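PDB 6K9Z: galactose-1-phosphate uridylyltransferase from Pyrobaculum aerophilum str. IM2, which probably transfers uridylyl groups between UDP-glucose and hexose 1-phosphates such as galactose 1-phosphate, and carries bound zinc. Local coordinates for residues 87-92 and 236-241; 200-205 and 302-307. The protein carries 1 engineered substitution. One frame throughout, in Å; residues are numbered along the deposited sequence.

Contact 1: residues 87-92 and 236-241; sequences DVDDLS and ALKQVA
Lys238, near the C-terminal end of helix 220-240, reaches out to a loop of acidic residues and meets Asp90 and Ser92 with the last carbons of its chain as well as Asp89 with its charge. Along the lysine chain, Asp90 CB touches CE at 4.0 Å, and Ser92 OG lies 3.9 Å from Lys238 CD. The ammonium NZ stands 3.9 Å from Asp89 OD2, a long salt bridge; CE is modelled unusually close to that oxygen, at 3.0 Å, a length that is doubtful. The Asp89 and Lys238 side chains approach from opposite directions, and a bend at the last lysine torsion (chi4 -135°) turns NZ away from OD2; it makes its salt bridge with Asp93. Asp89 OD2 has Lys128 as its stronger partner.

Asp90 and Ser92 are set by an Asx turn. Asp90 OD2 accepts a hydrogen bond from the Ser92 backbone N at 3.2 Å, almost perpendicular to the carboxylate plane, and a second from Ser92 OG at 2.7 Å, on the anti side, while Asp90 OD1 bonds Tyr247 OH. With an alanine here, Ser92 N and OG would probably lose OD2 and the Tyr247 hydroxyl OD1, leaving the turn without its side-chain clasp.

The chemistry implies that Lys238 ties helix to loop mainly through Asp93, with Asp89 a longer partner whose charge is shared with Lys128.

Contact 2: residues 200-205 and 302-307; sequences WPHEVH and AARIKA
His202, at the start of strand 202-208, extends its ring to helix 302-307 and can be followed outward from the backbone. Its CB packs on Leu237 of helix 220-240. With CG anti to the carbonyl carbon (chi1 -71°), the ring is carried across to the helix. On one edge CD2 meets Ile305 CG1 at 3.9 Å, close to the ring plane; ND1 makes a weak hydrogen bond to the carbonyl of Tyr273. At the tip, NE2 accepts a hydrogen bond from Arg304 NH1 (2.9 Å, N-H...acceptor angle 155°). The donor sits slightly tilted from the imidazole plane, whereas NE2 lies near the guanidinium plane; the two flat groups are turned 48° apart. Accepting at NE2 implies that this nitrogen carries no proton, and a neighbouring guanidinium would probably favour the neutral imidazole.

Farther along the strand, Val204 CG2 and Ile305 CD1 meet tip to tip at 3.8 Å, and both residues also touch Val184. The short axes approach to 9.6 Å and cross at -76°, so the helix runs steeply across the strand. This is a helix packed against an antiparallel sheet, as in the half-barrel of this transferase.

Overall arrangement
Contacts 1 and 2 lie 14 Å apart between centres. Helix 220-240, which supplies one side of contact 1, also packs against both segments of contact 2. Val240 joins the helix end to contact 2, its CG1 lying 3.9 Å from His202 NE2 and its O 3.7 Å from Arg304 NH2, while Ala236 CB packs on the Ile305 carbonyl oxygen. The two contacts lie at a distance from different metal sites. In contact 1 the Asp89 side chain is about 13 Å from the zinc ion of the site that includes His86, and that of Asp90 about 10 Å from Phe140, an engineered residue at the predicted nucleophile position. In contact 2 the Val204 side chain is about 12 Å from the iron ion. Neither contact reaches its metal.

Contact 1: residues 87-92 and 236-241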
loop_
_atom_site.group_PDB
_atom_site.type_symbol
_atom_site.label_atom_id
_atom_site.label_comp_id
_atom_site.label_asym_id
_atom_site.label_seq_id
_atom_site.Cartn_x
_atom_site.Cartn_y
_atom_site.Cartn_z
ATOM N N ASP A 87 12.540 27.001 6.053
ATOM C CA ASP A 87 11.132 27.340 6.407
ATOM C C ASP A 87 10.223 27.543 5.190
ATOM O O ASP A 87 9.684 28.650 5.033
ATOM C CB ASP A 87 11.044 28.496 7.408
ATOM C CG ASP A 87 9.791 28.419 8.262
ATOM O OD1 ASP A 87 9.485 27.312 8.754
ATOM O OD2 ASP A 87 9.121 29.460 8.420
ATOM N N VAL A 88 10.032 26.490 4.398
ATOM C CA VAL A 88 9.061 26.500 3.269
ATOM C C VAL A 88 8.172 25.305 3.581
ATOM O O VAL A 88 8.765 24.265 3.838
ATOM C CB VAL A 88 9.828 26.373 1.935
ATOM C CG1 VAL A 88 8.939 26.067 0.740
ATOM C CG2 VAL A 88 10.644 27.626 1.677
ATOM N N ASP A 89 6.844 25.441 3.653
ATOM C CA ASP A 89 5.970 24.278 3.974
ATOM C C ASP A 89 6.054 23.234 2.859
ATOM O O ASP A 89 6.213 22.014 3.194
ATOM C CB ASP A 89 4.505 24.650 4.201
ATOM C CG ASP A 89 3.633 23.407 4.435
ATOM O OD1 ASP A 89 3.763 22.773 5.520
ATOM O OD2 ASP A 89 2.834 23.049 3.522
ATOM N N ASP A 90 5.966 23.657 1.581
ATOM C CA ASP A 90 5.727 22.702 0.453
ATOM C C ASP A 90 6.570 23.062 -0.784
ATOM O O ASP A 90 6.916 24.231 -0.974
ATOM C CB ASP A 90 4.229 22.645 0.095
ATOM C CG ASP A 90 3.932 21.539 -0.904
ATOM O OD1 ASP A 90 4.585 20.456 -0.795
ATOM O OD2 ASP A 90 3.141 21.774 -1.838
ATOM N N LEU A 91 6.780 22.098 -1.661
ATOM C CA LEU A 91 7.326 22.310 -3.026
ATOM C C LEU A 91 6.550 23.436 -3.704
ATOM O O LEU A 91 7.153 24.312 -4.333
ATOM C CB LEU A 91 7.190 20.996 -3.781
ATOM C CG LEU A 91 7.744 20.975 -5.192
ATOM C CD1 LEU A 91 9.247 21.237 -5.191
ATOM C CD2 LEU A 91 7.422 19.616 -5.798
ATOM N N SER A 92 5.223 23.459 -3.543
ATOM C CA SER A 92 4.343 24.445 -4.225
ATOM C C SER A 92 4.575 25.869 -3.725
ATOM O O SER A 92 4.155 26.818 -4.428
ATOM C CB SER A 92 2.875 24.050 -4.125
ATOM O OG SER A 92 2.358 24.183 -2.814
ATOM N N ALA A 236 -3.318 23.676 -5.147
ATOM C CA ALA A 236 -4.752 23.361 -5.023
ATOM C C ALA A 236 -4.967 22.377 -3.861
ATOM O O ALA A 236 -5.907 22.566 -3.090
ATOM C CB ALA A 236 -5.266 22.783 -6.296
ATOM N N LEU A 237 -4.099 21.385 -3.719
ATOM C CA LEU A 237 -4.263 20.342 -2.672
ATOM C C LEU A 237 -4.086 21.020 -1.328
ATOM O O LEU A 237 -4.806 20.614 -0.406
ATOM C CB LEU A 237 -3.283 19.176 -2.855
ATOM C CG LEU A 237 -3.603 18.315 -4.069
ATOM C CD1 LEU A 237 -2.657 17.125 -4.188
ATOM C CD2 LEU A 237 -5.028 17.810 -4.010
ATOM N N LYS A 238 -3.204 22.022 -1.248
ATOM C CA LYS A 238 -2.830 22.687 0.018
ATOM C C LYS A 238 -4.063 23.359 0.598
ATOM O O LYS A 238 -4.126 23.513 1.836
ATOM C CB LYS A 238 -1.699 23.683 -0.216
ATOM C CG LYS A 238 -0.713 23.849 0.917
ATOM C CD LYS A 238 0.424 24.789 0.565
ATOM C CE LYS A 238 1.376 25.018 1.717
ATOM N NZ LYS A 238 1.727 26.443 1.872
ATOM N N GLN A 239 -5.008 23.799 -0.246
ATOM C CA GLN A 239 -6.207 24.508 0.289
ATOM C C GLN A 239 -7.539 23.785 0.034
ATOM O O GLN A 239 -8.523 24.174 0.685
ATOM C CB GLN A 239 -6.333 25.918 -0.295
ATOM C CG GLN A 239 -5.135 26.390 -1.103
ATOM C CD GLN A 239 -5.503 27.550 -1.995
ATOM O OE1 GLN A 239 -6.222 28.464 -1.596
ATOM N NE2 GLN A 239 -5.016 27.515 -3.223
ATOM N N VAL A 240 -7.597 22.782 -0.847
ATOM C CA VAL A 240 -8.920 22.166 -1.150
ATOM C C VAL A 240 -9.585 21.745 0.159
ATOM O O VAL A 240 -10.785 21.808 0.221
ATOM C CB VAL A 240 -8.815 21.002 -2.155
ATOM C CG1 VAL A 240 -7.999 19.846 -1.602
ATOM C CG2 VAL A 240 -10.195 20.531 -2.593
ATOM N N ALA A 241 -8.832 21.352 1.183
ATOM C CA ALA A 241 -9.437 20.931 2.479
ATOM C C ALA A 241 -9.347 22.050 3.545
ATOM O O ALA A 241 -9.823 21.821 4.626
ATOM C CB ALA A 241 -8.827 19.613 2.932
#

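Contact 2: residues 200-205 and 302-307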
loop_
_atom_site.group_PDB
_atom_site.type_symbol
_atom_site.label_atom_id
_atom_site.label_comp_id
_atom_site.label_asym_id
_atom_site.label_seq_id
_atom_site.Cartn_x
_atom_site.Cartn_y
_atom_site.Cartn_z
ATOM N N TRP A 200 -7.007 6.997 -4.024
ATOM C CA TRP A 200 -6.705 7.821 -2.834
ATOM C C TRP A 200 -7.641 9.036 -2.796
ATOM O O TRP A 200 -8.237 9.406 -3.811
ATOM C CB TRP A 200 -5.193 8.134 -2.803
ATOM C CG TRP A 200 -4.388 6.873 -2.836
ATOM C CD1 TRP A 200 -3.685 6.351 -3.894
ATOM C CD2 TRP A 200 -4.283 5.906 -1.771
ATOM N NE1 TRP A 200 -3.148 5.142 -3.551
ATOM C CE2 TRP A 200 -3.471 4.860 -2.254
ATOM C CE3 TRP A 200 -4.772 5.846 -0.464
ATOM C CZ2 TRP A 200 -3.182 3.742 -1.486
ATOM C CZ3 TRP A 200 -4.464 4.742 0.315
ATOM C CH2 TRP A 200 -3.714 3.693 -0.222
ATOM N N PRO A 201 -7.855 9.643 -1.613
ATOM C CA PRO A 201 -8.960 10.590 -1.401
ATOM C C PRO A 201 -8.828 11.841 -2.279
ATOM O O PRO A 201 -9.852 12.333 -2.689
ATOM C CB PRO A 201 -8.856 10.996 0.070
ATOM C CG PRO A 201 -8.000 9.943 0.710
ATOM C CD PRO A 201 -7.157 9.316 -0.355
ATOM N N HIS A 202 -7.601 12.310 -2.567
ATOM C CA HIS A 202 -7.382 13.382 -3.569
ATOM C C HIS A 202 -6.282 12.978 -4.528
ATOM O O HIS A 202 -5.113 13.455 -4.290
ATOM C CB HIS A 202 -7.023 14.708 -2.911
ATOM C CG HIS A 202 -8.175 15.323 -2.195
ATOM N ND1 HIS A 202 -8.488 15.001 -0.868
ATOM C CD2 HIS A 202 -9.108 16.193 -2.604
ATOM C CE1 HIS A 202 -9.565 15.710 -0.509
ATOM N NE2 HIS A 202 -9.962 16.450 -1.557
ATOM N N GLU A 203 -6.605 12.324 -5.635
ATOM C CA GLU A 203 -5.551 11.726 -6.481
ATOM C C GLU A 203 -5.539 12.463 -7.815
ATOM O O GLU A 203 -6.593 12.610 -8.421
ATOM C CB GLU A 203 -5.767 10.219 -6.617
ATOM C CG GLU A 203 -4.720 9.574 -7.534
ATOM C CD GLU A 203 -4.712 8.053 -7.425
ATOM O OE1 GLU A 203 -5.501 7.528 -6.610
ATOM O OE2 GLU A 203 -3.958 7.419 -8.207
ATOM N N VAL A 204 -4.375 12.969 -8.174
ATOM C CA VAL A 204 -4.185 13.702 -9.449
ATOM C C VAL A 204 -3.001 13.094 -10.176
ATOM O O VAL A 204 -1.922 12.890 -9.552
ATOM C CB VAL A 204 -4.023 15.212 -9.189
ATOM C CG1 VAL A 204 -3.819 15.933 -10.529
ATOM C CG2 VAL A 204 -5.167 15.830 -8.443
ATOM N N HIS A 205 -3.190 12.757 -11.455
ATOM C CA HIS A 205 -2.088 12.287 -12.336
ATOM C C HIS A 205 -1.714 13.413 -13.291
ATOM O O HIS A 205 -2.654 14.100 -13.818
ATOM C CB HIS A 205 -2.513 11.030 -13.064
ATOM C CG HIS A 205 -2.633 9.836 -12.193
ATOM N ND1 HIS A 205 -2.696 8.583 -12.709
ATOM C CD2 HIS A 205 -2.754 9.735 -10.846
ATOM C CE1 HIS A 205 -2.853 7.728 -11.717
ATOM N NE2 HIS A 205 -2.911 8.420 -10.553
ATOM N N ALA A 302 -12.541 15.734 -8.540
ATOM C CA ALA A 302 -11.986 16.614 -9.590
ATOM C C ALA A 302 -12.640 18.011 -9.539
ATOM O O ALA A 302 -11.914 19.014 -9.672
ATOM C CB ALA A 302 -12.169 15.943 -10.907
ATOM N N ALA A 303 -13.956 18.101 -9.421
ATOM C CA ALA A 303 -14.665 19.406 -9.460
ATOM C C ALA A 303 -14.167 20.262 -8.288
ATOM O O ALA A 303 -13.937 21.500 -8.451
ATOM C CB ALA A 303 -16.171 19.208 -9.400
ATOM N N ARG A 304 -14.034 19.641 -7.112
ATOM C CA ARG A 304 -13.606 20.365 -5.877
ATOM C C ARG A 304 -12.151 20.825 -5.984
ATOM O O ARG A 304 -11.820 21.990 -5.636
ATOM C CB ARG A 304 -13.745 19.488 -4.634
ATOM C CG ARG A 304 -15.178 19.327 -4.185
ATOM C CD ARG A 304 -15.201 18.357 -3.017
ATOM N NE ARG A 304 -14.543 18.811 -1.768
ATOM C CZ ARG A 304 -13.366 18.354 -1.256
ATOM N NH1 ARG A 304 -12.647 17.423 -1.887
ATOM N NH2 ARG A 304 -12.932 18.858 -0.093
ATOM N N ILE A 305 -11.279 19.953 -6.489
ATOM C CA ILE A 305 -9.843 20.317 -6.687
ATOM C C ILE A 305 -9.790 21.472 -7.680
ATOM O O ILE A 305 -9.079 22.448 -7.420
ATOM C CB ILE A 305 -9.011 19.107 -7.152
ATOM C CG1 ILE A 305 -8.969 18.032 -6.069
ATOM C CG2 ILE A 305 -7.618 19.520 -7.598
ATOM C CD1 ILE A 305 -8.254 16.806 -6.484
ATOM N N LYS A 306 -10.498 21.336 -8.789
ATOM C CA LYS A 306 -10.461 22.364 -9.862
ATOM C C LYS A 306 -10.925 23.707 -9.297
ATOM O O LYS A 306 -10.261 24.756 -9.625
ATOM C CB LYS A 306 -11.243 21.925 -11.095
ATOM C CG LYS A 306 -11.099 22.846 -12.313
ATOM C CD LYS A 306 -12.027 22.356 -13.375
ATOM C CE LYS A 306 -11.457 22.481 -14.753
ATOM N NZ LYS A 306 -11.580 23.888 -15.178
ATOM N N ALA A 307 -11.982 23.737 -8.489
ATOM C CA ALA A 307 -12.524 24.998 -7.927
ATOM C C ALA A 307 -11.422 25.614 -7.055
ATOM O O ALA A 307 -11.186 26.865 -7.156
ATOM C CB ALA A 307 -13.810 24.754 -7.157
#